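Local coordinates for protein carboxylic ester hydrolase (Aspergillus niger, PDB 7K4O) that probably hydrolyses ester bonds of tannins, releasing gallic acid, as a fungal serine esterase of the tannase family, at residues A[211-216]-A[424-429]; A[319-324]-A[546-551]; A[411-416]-A[453-458]; A[149-154]-A[391-396]. All coordinates share one frame; numbering follows the deposited sequence.

Interaction 1 (A[211-216]-A[424-429]); sequences PAFRWS and TAASIR. With GDE (3,4,5-trihydroxybenzoic acid), chain J.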
# COMPACT_ATOMS: atom_id res chain seq x y z
N PRO A 211 -0.81 -2.59 1.49
CA PRO A 211 -1.97 -2.39 0.64
C PRO A 211 -3.20 -1.88 1.40
O PRO A 211 -3.52 -2.43 2.48
CB PRO A 211 -2.19 -3.77 0.04
CG PRO A 211 -1.62 -4.74 1.05
CD PRO A 211 -0.44 -4.00 1.62
N ALA A 212 -3.92 -0.95 0.76
CA ALA A 212 -5.22 -0.46 1.26
C ALA A 212 -6.36 -1.42 0.91
O ALA A 212 -7.43 -0.96 0.44
CB ALA A 212 -5.45 0.91 0.75
N PHE A 213 -6.14 -2.72 1.13
CA PHE A 213 -7.20 -3.73 0.93
C PHE A 213 -8.03 -3.85 2.23
O PHE A 213 -7.89 -3.04 3.17
CB PHE A 213 -6.62 -5.02 0.38
CG PHE A 213 -5.60 -5.73 1.23
CD1 PHE A 213 -5.36 -5.41 2.54
CD2 PHE A 213 -4.88 -6.78 0.65
CE1 PHE A 213 -4.46 -6.16 3.29
CE2 PHE A 213 -3.94 -7.49 1.38
CZ PHE A 213 -3.79 -7.23 2.71
N ARG A 214 -8.92 -4.82 2.25
CA ARG A 214 -9.92 -4.99 3.33
C ARG A 214 -10.67 -3.66 3.48
O ARG A 214 -10.89 -3.19 4.61
CB ARG A 214 -9.26 -5.48 4.62
CG ARG A 214 -10.22 -6.20 5.55
CD ARG A 214 -9.52 -6.82 6.74
NE ARG A 214 -8.64 -7.92 6.29
CZ ARG A 214 -7.30 -7.91 6.26
NH1 ARG A 214 -6.62 -6.87 6.68
NH2 ARG A 214 -6.70 -8.94 5.73
N TRP A 215 -11.15 -3.13 2.36
CA TRP A 215 -11.64 -1.75 2.19
C TRP A 215 -12.57 -1.29 3.33
O TRP A 215 -12.28 -0.23 3.91
CB TRP A 215 -12.34 -1.62 0.84
CG TRP A 215 -12.66 -0.19 0.54
CD1 TRP A 215 -13.81 0.51 0.79
CD2 TRP A 215 -11.82 0.70 -0.21
NE1 TRP A 215 -13.68 1.79 0.35
CE2 TRP A 215 -12.48 1.95 -0.29
CE3 TRP A 215 -10.53 0.59 -0.77
CZ2 TRP A 215 -11.89 3.06 -0.88
CZ3 TRP A 215 -9.97 1.68 -1.38
CH2 TRP A 215 -10.63 2.90 -1.43
N SER A 216 -13.63 -2.04 3.62
CA SER A 216 -14.66 -1.53 4.56
C SER A 216 -14.04 -1.38 5.95
O SER A 216 -14.56 -0.55 6.73
CB SER A 216 -15.92 -2.42 4.53
OG SER A 216 -15.65 -3.71 5.07
N THR A 424 -0.03 -2.48 10.25
CA THR A 424 0.85 -3.57 9.79
C THR A 424 0.16 -4.92 9.88
O THR A 424 0.38 -5.78 8.98
CB THR A 424 2.18 -3.56 10.59
OG1 THR A 424 2.62 -2.21 10.70
CG2 THR A 424 3.20 -4.44 9.90
N ALA A 425 -0.62 -5.18 10.94
CA ALA A 425 -1.29 -6.46 11.11
C ALA A 425 -2.28 -6.75 9.97
O ALA A 425 -2.65 -7.90 9.81
CB ALA A 425 -1.94 -6.50 12.48
N ALA A 426 -2.71 -5.74 9.23
CA ALA A 426 -3.65 -5.93 8.10
C ALA A 426 -2.97 -6.83 7.05
O ALA A 426 -3.71 -7.62 6.41
CB ALA A 426 -4.09 -4.68 7.49
N SER A 427 -1.66 -6.70 6.89
CA SER A 427 -0.93 -7.51 5.86
C SER A 427 -0.76 -8.93 6.36
O SER A 427 -0.95 -9.87 5.57
CB SER A 427 0.38 -6.85 5.47
OG SER A 427 0.16 -5.68 4.70
N ILE A 428 -0.34 -9.13 7.62
CA ILE A 428 -0.23 -10.51 8.16
C ILE A 428 -1.56 -11.21 7.99
O ILE A 428 -1.60 -12.40 7.61
CB ILE A 428 0.23 -10.48 9.64
CG1 ILE A 428 1.73 -10.21 9.80
CG2 ILE A 428 -0.11 -11.79 10.26
CD1 ILE A 428 2.19 -8.88 9.42
N ARG A 429 -2.66 -10.53 8.32
CA ARG A 429 -3.96 -11.21 8.26
C ARG A 429 -4.24 -11.80 6.88
O ARG A 429 -4.78 -12.90 6.77
CB ARG A 429 -5.10 -10.29 8.70
CG ARG A 429 -6.39 -11.10 8.82
CD ARG A 429 -7.53 -10.21 9.33
NE ARG A 429 -8.74 -10.97 9.52
CZ ARG A 429 -9.09 -11.58 10.67
NH1 ARG A 429 -8.35 -11.47 11.76
NH2 ARG A 429 -10.22 -12.26 10.74
OAA GDE J . -2.74 5.28 -0.88
OAB GDE J . -1.84 6.32 0.86
OAC GDE J . -7.42 4.06 0.88
OAD GDE J . -4.73 4.75 4.77
OAE GDE J . -7.07 4.07 3.67
CAF GDE J . -5.10 4.84 0.61
CAG GDE J . -3.72 5.19 2.59
CAH GDE J . -2.76 5.64 0.34
CAI GDE J . -6.17 4.45 1.42
CAJ GDE J . -4.82 4.84 3.42
CAK GDE J . -3.93 5.25 1.22
CAL GDE J . -5.99 4.46 2.83
O HOH W 1 -2.39 -3.97 4.63
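Ala426 meets Arg214 through its backbone oxygen. NH1 of Arg214 donates to O of Ala426 at 3.0 Å and 159°, in the carbonyl plane and on a lone pair, and NH2 of Arg214 adds a weak second bond to the same atom at 3.3 Å. The guanidinium reaches it because CG of Arg214 is anti to the backbone N (chi1 -156°) and the chain bends at chi3. The rim of the Phe213 ring touches this oxygen too, while CG of Pro211 lies over the centre of one face. Next comes Ser427, whose OG lies 3.6 Å from CD of Pro211 and shares a water with O of Pro211; His415 and His413 also bind this hydroxyl. The frame is that of an alpha/beta-hydrolase: 211-216 follows strand 205-209 with an inverse gamma turn centred on Ala212, whose CB is 3.7 Å from CAI of the bound gallic acid, and 424-429 lies at the start of the helix that follows strand 410-416. At Arg429 the extended chain crosses Arg214 almost perpendicularly, laying CD over one guanidinium face. NE of Arg214 pairs with the C-terminal carboxylate of Tyr554 and NH1 also bonds to Tyr322, while NE of Arg429 bonds to O of Val553.

Interaction 2 (A[319-324]-A[546-551]); sequences RRVYFS and LDAVPM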
# COMPACT_ATOMS: atom_id res chain seq x y z
N ARG A 319 -16.59 -7.05 22.12
CA ARG A 319 -16.13 -8.00 21.08
C ARG A 319 -15.26 -7.24 20.09
O ARG A 319 -15.59 -6.10 19.73
CB ARG A 319 -17.31 -8.66 20.38
CG ARG A 319 -18.18 -9.54 21.29
CD ARG A 319 -19.43 -10.00 20.54
NE ARG A 319 -20.28 -8.84 20.22
CZ ARG A 319 -21.62 -8.85 20.10
NH1 ARG A 319 -22.32 -9.97 20.20
NH2 ARG A 319 -22.27 -7.72 19.86
N ARG A 320 -14.19 -7.89 19.63
CA ARG A 320 -13.22 -7.22 18.73
C ARG A 320 -13.78 -7.15 17.31
O ARG A 320 -14.15 -8.21 16.76
CB ARG A 320 -11.88 -7.95 18.70
CG ARG A 320 -10.85 -7.18 17.87
CD ARG A 320 -9.49 -7.84 17.86
NE ARG A 320 -8.68 -7.56 19.03
CZ ARG A 320 -7.91 -6.52 19.20
NH1 ARG A 320 -7.87 -5.53 18.32
NH2 ARG A 320 -7.17 -6.45 20.31
N VAL A 321 -13.77 -5.96 16.75
CA VAL A 321 -14.19 -5.69 15.35
C VAL A 321 -12.96 -5.64 14.43
O VAL A 321 -13.06 -6.19 13.30
CB VAL A 321 -14.98 -4.40 15.25
CG1 VAL A 321 -15.59 -4.28 13.86
CG2 VAL A 321 -16.07 -4.31 16.34
N TYR A 322 -11.91 -4.96 14.84
CA TYR A 322 -10.70 -4.85 13.99
C TYR A 322 -9.50 -4.64 14.92
O TYR A 322 -9.61 -4.80 16.14
CB TYR A 322 -10.90 -3.77 12.92
CG TYR A 322 -10.03 -3.95 11.67
CD1 TYR A 322 -9.91 -5.19 11.08
CD2 TYR A 322 -9.33 -2.88 11.12
CE1 TYR A 322 -9.08 -5.38 9.97
CE2 TYR A 322 -8.55 -3.04 9.97
CZ TYR A 322 -8.45 -4.30 9.40
OH TYR A 322 -7.61 -4.45 8.30
N PHE A 323 -8.38 -4.27 14.34
CA PHE A 323 -7.10 -3.98 15.02
C PHE A 323 -6.61 -2.67 14.50
O PHE A 323 -7.10 -2.13 13.50
CB PHE A 323 -6.12 -5.15 14.89
CG PHE A 323 -6.11 -5.77 13.51
CD1 PHE A 323 -5.51 -5.10 12.47
CD2 PHE A 323 -6.73 -6.97 13.27
CE1 PHE A 323 -5.58 -5.61 11.19
CE2 PHE A 323 -6.73 -7.53 12.00
CZ PHE A 323 -6.17 -6.82 10.98
N SER A 324 -5.65 -2.13 15.22
CA SER A 324 -5.12 -0.79 14.93
C SER A 324 -3.62 -0.90 14.64
O SER A 324 -3.07 -2.02 14.57
CB SER A 324 -5.42 0.15 16.09
OG SER A 324 -5.17 1.49 15.72
N LEU A 546 -11.70 -11.71 15.30
CA LEU A 546 -12.68 -10.60 15.13
C LEU A 546 -14.07 -11.14 15.50
O LEU A 546 -14.94 -11.34 14.62
CB LEU A 546 -12.63 -10.08 13.69
CG LEU A 546 -11.22 -9.65 13.24
CD1 LEU A 546 -11.28 -8.93 11.91
CD2 LEU A 546 -10.58 -8.72 14.25
N ASP A 547 -14.25 -11.44 16.79
CA ASP A 547 -15.48 -12.14 17.23
C ASP A 547 -16.71 -11.22 17.24
O ASP A 547 -17.81 -11.77 17.39
CB ASP A 547 -15.23 -12.76 18.61
CG ASP A 547 -14.98 -11.74 19.70
OD1 ASP A 547 -14.21 -10.79 19.52
OD2 ASP A 547 -15.55 -11.94 20.79
N ALA A 548 -16.60 -9.93 16.99
CA ALA A 548 -17.76 -9.04 16.76
C ALA A 548 -18.42 -9.30 15.40
O ALA A 548 -19.53 -8.81 15.17
CB ALA A 548 -17.38 -7.61 16.89
N VAL A 549 -17.70 -9.92 14.47
CA VAL A 549 -18.13 -10.01 13.06
C VAL A 549 -18.51 -11.44 12.75
O VAL A 549 -17.67 -12.33 12.83
CB VAL A 549 -17.04 -9.49 12.11
CG1 VAL A 549 -17.56 -9.64 10.67
CG2 VAL A 549 -16.68 -8.06 12.42
N PRO A 550 -19.80 -11.77 12.48
CA PRO A 550 -20.17 -13.17 12.25
C PRO A 550 -19.50 -13.78 10.99
O PRO A 550 -19.19 -14.92 10.99
CB PRO A 550 -21.70 -13.12 12.16
CG PRO A 550 -22.07 -11.90 12.93
CD PRO A 550 -20.98 -10.89 12.67
N MET A 551 -19.33 -12.97 9.97
CA MET A 551 -18.71 -13.44 8.69
C MET A 551 -17.22 -13.61 8.95
O MET A 551 -16.60 -12.77 9.61
CB MET A 551 -18.87 -12.38 7.60
CG MET A 551 -20.29 -12.15 7.08
SD MET A 551 -20.98 -13.60 6.34
CE MET A 551 -20.13 -13.71 4.74
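Arg320 and Asp547 join two irregular loops, 319-324 and 546-551, the second of which makes a type I beta turn from Leu546 to Val549 close to the C terminus. This turn docks on the loop between helix 300-310 and strand 337-339, the contact being centred about 22 Å from the centre of the chain. Asp547 carries its CG between the backbone N and the carbonyl carbon (chi1 65°), which folds the carboxylate back over the other loop. There OD1 of Asp547 accepts from N of Arg320 at 2.9 Å, met on the syn side but 33° out of the carboxylate plane. The return bond runs from N of Ala548 to O of Arg320, 3.0 Å long, with the donor above the carbonyl plane. Arg319 crosses Asp547 at a slant, its guanidinium plane turned 81° from the carboxylate; its aliphatic part meets the acid, and NE of Arg319 forms a salt bridge with Asp315.

Leu546 is the main apolar piece. It lies alongside Tyr322, both pointing the same way, with CD1 of Leu546 at the ring's edge, 4.1 Å from CD1 of Tyr322. The same methyl lies 3.6 Å from O of Val321, a carbonyl oxygen buried here without a polar partner. The other methyl, CD2 of Leu546, rests against the methylenes of Arg320 and near the Phe323 ring. On the other flank, CG2 of Val321 meets CB of Ala548 at 3.6 Å, and Val549 runs crosswise to Val321. Beyond the contact, Tyr322 OH bonds to Arg214 and its ring meets that of Phe217. The bend of Arg320 at chi3 brings its guanidinium back along its own loop, where NH1 of Arg320 donates to O of Tyr322 at 2.9 Å.

Interaction 3 (A[411-416]-A[453-458]); sequences VIHFHG and EWYRLY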
# COMPACT_ATOMS: atom_id res chain seq x y z
N VAL A 411 4.72 -13.28 -5.43
CA VAL A 411 4.44 -12.00 -4.75
C VAL A 411 5.52 -11.71 -3.72
O VAL A 411 5.82 -12.61 -2.90
CB VAL A 411 3.05 -12.01 -4.09
CG1 VAL A 411 2.80 -10.74 -3.31
CG2 VAL A 411 1.95 -12.25 -5.12
N ILE A 412 5.98 -10.48 -3.70
CA ILE A 412 6.75 -9.86 -2.59
C ILE A 412 5.84 -8.79 -2.00
O ILE A 412 5.45 -7.86 -2.71
CB ILE A 412 8.10 -9.26 -3.05
CG1 ILE A 412 9.05 -10.35 -3.51
CG2 ILE A 412 8.67 -8.39 -1.96
CD1 ILE A 412 10.28 -9.82 -4.18
N HIS A 413 5.45 -8.98 -0.76
CA HIS A 413 4.56 -8.08 -0.01
C HIS A 413 5.35 -7.52 1.18
O HIS A 413 5.94 -8.31 1.93
CB HIS A 413 3.36 -8.92 0.40
CG HIS A 413 2.27 -8.26 1.18
ND1 HIS A 413 1.16 -8.97 1.55
CD2 HIS A 413 2.13 -7.02 1.69
CE1 HIS A 413 0.36 -8.17 2.25
NE2 HIS A 413 0.91 -6.98 2.36
N PHE A 414 5.32 -6.22 1.35
CA PHE A 414 6.04 -5.60 2.50
C PHE A 414 5.16 -4.57 3.17
O PHE A 414 4.22 -4.03 2.58
CB PHE A 414 7.38 -5.00 2.06
CG PHE A 414 7.27 -3.85 1.11
CD1 PHE A 414 7.12 -4.08 -0.25
CD2 PHE A 414 7.36 -2.54 1.57
CE1 PHE A 414 6.95 -3.01 -1.11
CE2 PHE A 414 7.22 -1.49 0.70
CZ PHE A 414 7.05 -1.73 -0.65
N HIS A 415 5.49 -4.26 4.43
CA HIS A 415 4.69 -3.32 5.23
C HIS A 415 5.57 -2.70 6.34
O HIS A 415 6.22 -3.47 7.06
CB HIS A 415 3.47 -4.06 5.79
CG HIS A 415 2.35 -3.17 6.16
ND1 HIS A 415 1.03 -3.50 5.86
CD2 HIS A 415 2.30 -1.98 6.83
CE1 HIS A 415 0.24 -2.54 6.31
NE2 HIS A 415 0.98 -1.58 6.90
N GLY A 416 5.54 -1.40 6.50
CA GLY A 416 6.29 -0.75 7.59
C GLY A 416 5.77 -1.13 8.96
O GLY A 416 4.56 -1.13 9.18
N GLU A 453 6.69 -20.63 -0.74
CA GLU A 453 7.34 -20.93 -2.05
C GLU A 453 7.01 -19.81 -3.07
O GLU A 453 7.74 -19.68 -4.07
CB GLU A 453 6.81 -22.23 -2.63
CG GLU A 453 7.22 -23.51 -1.87
CD GLU A 453 6.61 -24.78 -2.44
OE1 GLU A 453 6.78 -25.85 -1.84
OE2 GLU A 453 5.90 -24.70 -3.46
N TRP A 454 5.93 -19.05 -2.90
CA TRP A 454 5.48 -18.13 -3.98
C TRP A 454 4.90 -16.80 -3.46
O TRP A 454 4.78 -15.87 -4.25
CB TRP A 454 4.54 -18.85 -4.95
CG TRP A 454 3.29 -19.33 -4.30
CD1 TRP A 454 3.14 -20.50 -3.62
CD2 TRP A 454 2.01 -18.65 -4.21
NE1 TRP A 454 1.85 -20.64 -3.16
CE2 TRP A 454 1.15 -19.50 -3.48
CE3 TRP A 454 1.50 -17.43 -4.70
CZ2 TRP A 454 -0.19 -19.19 -3.22
CZ3 TRP A 454 0.19 -17.10 -4.35
CH2 TRP A 454 -0.62 -17.97 -3.66
N TYR A 455 4.55 -16.66 -2.20
CA TYR A 455 3.97 -15.41 -1.65
C TYR A 455 4.64 -15.16 -0.30
O TYR A 455 4.35 -15.86 0.65
CB TYR A 455 2.44 -15.49 -1.52
CG TYR A 455 1.76 -14.40 -0.71
CD1 TYR A 455 2.39 -13.18 -0.44
CD2 TYR A 455 0.46 -14.57 -0.25
CE1 TYR A 455 1.76 -12.19 0.33
CE2 TYR A 455 -0.19 -13.58 0.49
CZ TYR A 455 0.48 -12.42 0.82
OH TYR A 455 -0.13 -11.46 1.58
N ARG A 456 5.57 -14.23 -0.29
CA ARG A 456 6.42 -13.91 0.87
C ARG A 456 6.09 -12.51 1.35
O ARG A 456 5.89 -11.60 0.55
CB ARG A 456 7.90 -14.11 0.52
CG ARG A 456 8.20 -15.55 0.12
CD ARG A 456 9.64 -15.78 -0.38
NE ARG A 456 10.53 -15.72 0.74
CZ ARG A 456 10.76 -16.72 1.60
NH1 ARG A 456 10.18 -17.90 1.46
NH2 ARG A 456 11.61 -16.52 2.59
N LEU A 457 6.07 -12.37 2.67
CA LEU A 457 5.66 -11.16 3.38
C LEU A 457 6.78 -10.72 4.33
O LEU A 457 7.31 -11.57 5.09
CB LEU A 457 4.38 -11.47 4.16
CG LEU A 457 3.93 -10.40 5.15
CD1 LEU A 457 3.57 -9.08 4.46
CD2 LEU A 457 2.76 -10.94 5.96
N TYR A 458 7.07 -9.44 4.32
CA TYR A 458 8.20 -8.87 5.09
C TYR A 458 7.74 -7.59 5.78
O TYR A 458 7.23 -6.69 5.11
CB TYR A 458 9.40 -8.58 4.18
CG TYR A 458 9.84 -9.72 3.31
CD1 TYR A 458 9.23 -9.92 2.08
CD2 TYR A 458 10.90 -10.56 3.65
CE1 TYR A 458 9.61 -10.93 1.22
CE2 TYR A 458 11.29 -11.58 2.78
CZ TYR A 458 10.66 -11.76 1.57
OH TYR A 458 11.00 -12.77 0.68
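Val411 begins the pairing with Tyr455: its N donates to O of Trp454 at 2.8 Å, and its O receives N of Arg456. Its side chain lies alongside Tyr455, with CG1 of Val411 3.8 Å from CD1 of the ring. On the opposite face of the sheet, Ile412 slants across Tyr458, its CG2 reaching CE1 of that ring.

His413 is held on several sides. A fully trans first torsion (chi1 -180°) stands its imidazole beside Tyr455, and the two rings meet rim to rim with planes only 8° apart. ND1 of His413 and OH of Tyr455 form a hydrogen bond of 2.8 Å, while CD1 of Leu457 sits over one imidazole face in a CH-pi contact, 3.6 Å from the ring centroid. Since NE2 of His413 bonds to Ser427, both ring nitrogens are engaged and the ring's rotation is fixed. Its backbone is gripped too, N of His413 by O of Arg456 and O of His413 by N of Tyr458.

The ring of Phe414 leads away from the partner strand; its CA makes a CA-H...O contact of 3.1 Å with O of Tyr458. The same oxygen takes a bond from N of His415 at 3.1 Å, and the His415 ring is held by Ser427 and Ile422. The strands run parallel, at 16°, joined through helices 425-438 and 444-452: the beta-alpha-beta crossover to the edge strand of an alpha/beta-hydrolase sheet.

Interaction 4 (A[149-154]-A[391-396]); sequences MFAYKA and YSTLQT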
# COMPACT_ATOMS: atom_id res chain seq x y z
N MET A 149 -13.81 0.53 -12.71
CA MET A 149 -12.48 0.88 -13.27
C MET A 149 -11.45 1.07 -12.13
O MET A 149 -10.35 0.50 -12.20
CB MET A 149 -12.61 2.15 -14.08
CG MET A 149 -13.23 1.92 -15.45
SD MET A 149 -12.15 0.91 -16.55
CE MET A 149 -11.08 2.23 -17.14
N PHE A 150 -11.79 1.78 -11.06
CA PHE A 150 -10.88 1.96 -9.91
C PHE A 150 -10.62 0.63 -9.22
O PHE A 150 -9.48 0.31 -8.86
CB PHE A 150 -11.48 2.98 -8.94
CG PHE A 150 -10.62 3.39 -7.77
CD1 PHE A 150 -9.34 3.89 -7.96
CD2 PHE A 150 -11.10 3.31 -6.48
CE1 PHE A 150 -8.58 4.32 -6.88
CE2 PHE A 150 -10.31 3.69 -5.39
CZ PHE A 150 -9.09 4.24 -5.60
N ALA A 151 -11.67 -0.17 -9.01
CA ALA A 151 -11.60 -1.45 -8.28
C ALA A 151 -10.60 -2.38 -8.94
O ALA A 151 -9.77 -2.92 -8.20
CB ALA A 151 -12.95 -2.10 -8.16
N TYR A 152 -10.78 -2.65 -10.23
CA TYR A 152 -9.93 -3.67 -10.91
C TYR A 152 -9.95 -3.57 -12.42
O TYR A 152 -9.04 -4.16 -13.04
CB TYR A 152 -10.35 -5.08 -10.48
CG TYR A 152 -11.70 -5.55 -10.97
CD1 TYR A 152 -11.85 -6.11 -12.22
CD2 TYR A 152 -12.85 -5.43 -10.16
CE1 TYR A 152 -13.10 -6.56 -12.65
CE2 TYR A 152 -14.08 -5.89 -10.57
CZ TYR A 152 -14.21 -6.46 -11.82
OH TYR A 152 -15.44 -6.91 -12.26
N LYS A 153 -10.89 -2.90 -13.04
CA LYS A 153 -11.02 -3.08 -14.50
C LYS A 153 -9.93 -2.28 -15.22
O LYS A 153 -9.44 -2.73 -16.30
CB LYS A 153 -12.42 -2.69 -14.98
CG LYS A 153 -12.70 -3.01 -16.43
CD LYS A 153 -14.23 -3.02 -16.76
CE LYS A 153 -14.85 -1.64 -16.62
NZ LYS A 153 -16.23 -1.62 -17.16
N ALA A 154 -9.59 -1.09 -14.76
CA ALA A 154 -8.60 -0.22 -15.44
C ALA A 154 -7.22 -0.93 -15.50
O ALA A 154 -6.54 -0.87 -16.55
CB ALA A 154 -8.45 1.11 -14.72
N TYR A 391 -17.55 -6.20 -1.47
CA TYR A 391 -16.83 -7.51 -1.55
C TYR A 391 -16.25 -7.71 -2.95
O TYR A 391 -15.08 -8.11 -3.08
CB TYR A 391 -17.78 -8.68 -1.28
CG TYR A 391 -17.16 -9.86 -0.57
CD1 TYR A 391 -16.42 -10.81 -1.26
CD2 TYR A 391 -17.35 -10.03 0.77
CE1 TYR A 391 -15.84 -11.87 -0.58
CE2 TYR A 391 -16.81 -11.11 1.45
CZ TYR A 391 -15.99 -11.97 0.79
OH TYR A 391 -15.47 -12.99 1.55
N SER A 392 -17.06 -7.49 -3.98
CA SER A 392 -16.76 -7.82 -5.40
C SER A 392 -15.94 -6.73 -6.10
O SER A 392 -15.54 -6.96 -7.27
CB SER A 392 -18.03 -8.09 -6.17
OG SER A 392 -18.67 -9.26 -5.72
N THR A 393 -15.72 -5.57 -5.49
CA THR A 393 -15.08 -4.42 -6.19
C THR A 393 -13.89 -3.95 -5.35
O THR A 393 -12.75 -4.26 -5.68
CB THR A 393 -16.09 -3.27 -6.51
OG1 THR A 393 -16.78 -2.95 -5.29
CG2 THR A 393 -17.09 -3.66 -7.58
N LEU A 394 -14.11 -3.22 -4.26
CA LEU A 394 -13.00 -2.53 -3.55
C LEU A 394 -12.41 -3.40 -2.43
O LEU A 394 -11.28 -3.10 -2.05
CB LEU A 394 -13.53 -1.21 -2.99
CG LEU A 394 -13.93 -0.18 -4.04
CD1 LEU A 394 -14.51 1.03 -3.34
CD2 LEU A 394 -12.74 0.21 -4.84
N GLN A 395 -13.14 -4.37 -1.87
CA GLN A 395 -12.71 -5.06 -0.65
C GLN A 395 -11.30 -5.64 -0.85
O GLN A 395 -10.48 -5.50 0.05
CB GLN A 395 -13.70 -6.13 -0.18
CG GLN A 395 -13.41 -6.58 1.25
CD GLN A 395 -13.71 -5.56 2.31
OE1 GLN A 395 -14.21 -4.47 2.04
NE2 GLN A 395 -13.38 -5.91 3.56
N THR A 396 -11.08 -6.32 -1.96
CA THR A 396 -9.74 -6.81 -2.38
C THR A 396 -9.15 -7.76 -1.33
O THR A 396 -7.94 -7.65 -1.07
CB THR A 396 -8.81 -5.65 -2.73
OG1 THR A 396 -9.52 -4.65 -3.44
CG2 THR A 396 -7.65 -6.14 -3.57
O HOH W 2 -10.31 -5.47 -5.97
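Ala151 packs tightly against Thr393. CB of Ala151 comes within 3.3 Å of O of Thr393 and 3.7 Å from CB of Thr393, close enough that a turn of helix 144-169 seats directly on the loop backbone. Beside it, CD2 of Leu394 touches both the Phe150 ring and CA of Ala151. The Phe150 ring swings to the loop with CG opposite its own N about the first bond (chi1 -174°), and the two side chains cross nearly square, CD2 of Phe150 lying 3.9 Å from CD2 of Leu394. Arg190 makes a cation-pi contact with the same ring.

One flank is looser. Tyr152 approaches with CE2 no nearer than 3.8 Å to O of Ser392, an oxygen bonded to Arg198, and Ser392 itself is exposed. At a separate edge, a water lies within hydrogen-bonding distance of O of Thr393 (2.7 Å) and OG1 of Thr396 (2.8 Å); its link to O of Ala151 is long and weak. OG1 of Thr396 in turn donates to O of Leu394, from above the carbonyl plane.

Within the helix, N of Ala154 bonds to O of Met149, five residues back: a pi-type turn, here placed where a long helix of the alpha/beta-hydrolase fold meets the loop after helix 376-390.

From the N terminus, helix 144-169 comes first, and interaction 4 closes its loop when the chain reaches 391-396. Before then the chain has passed 211-216, which interaction 1 ties to 424-429, and 319-324, which interaction 2 ties to 546-551 near the C terminus; interactions 1, 2 and 4 therefore cross one another. Interaction 3 joins 411-416 to 453-458 after interaction 4 has closed, crosses interaction 1, and is nested within interaction 2. Interaction 1 touches the other three, at Tyr322, at His413 and His415, and at Gln395, and so connects the last strands of the sheet, the peripheral C-terminal loop and the helix 144-169 side.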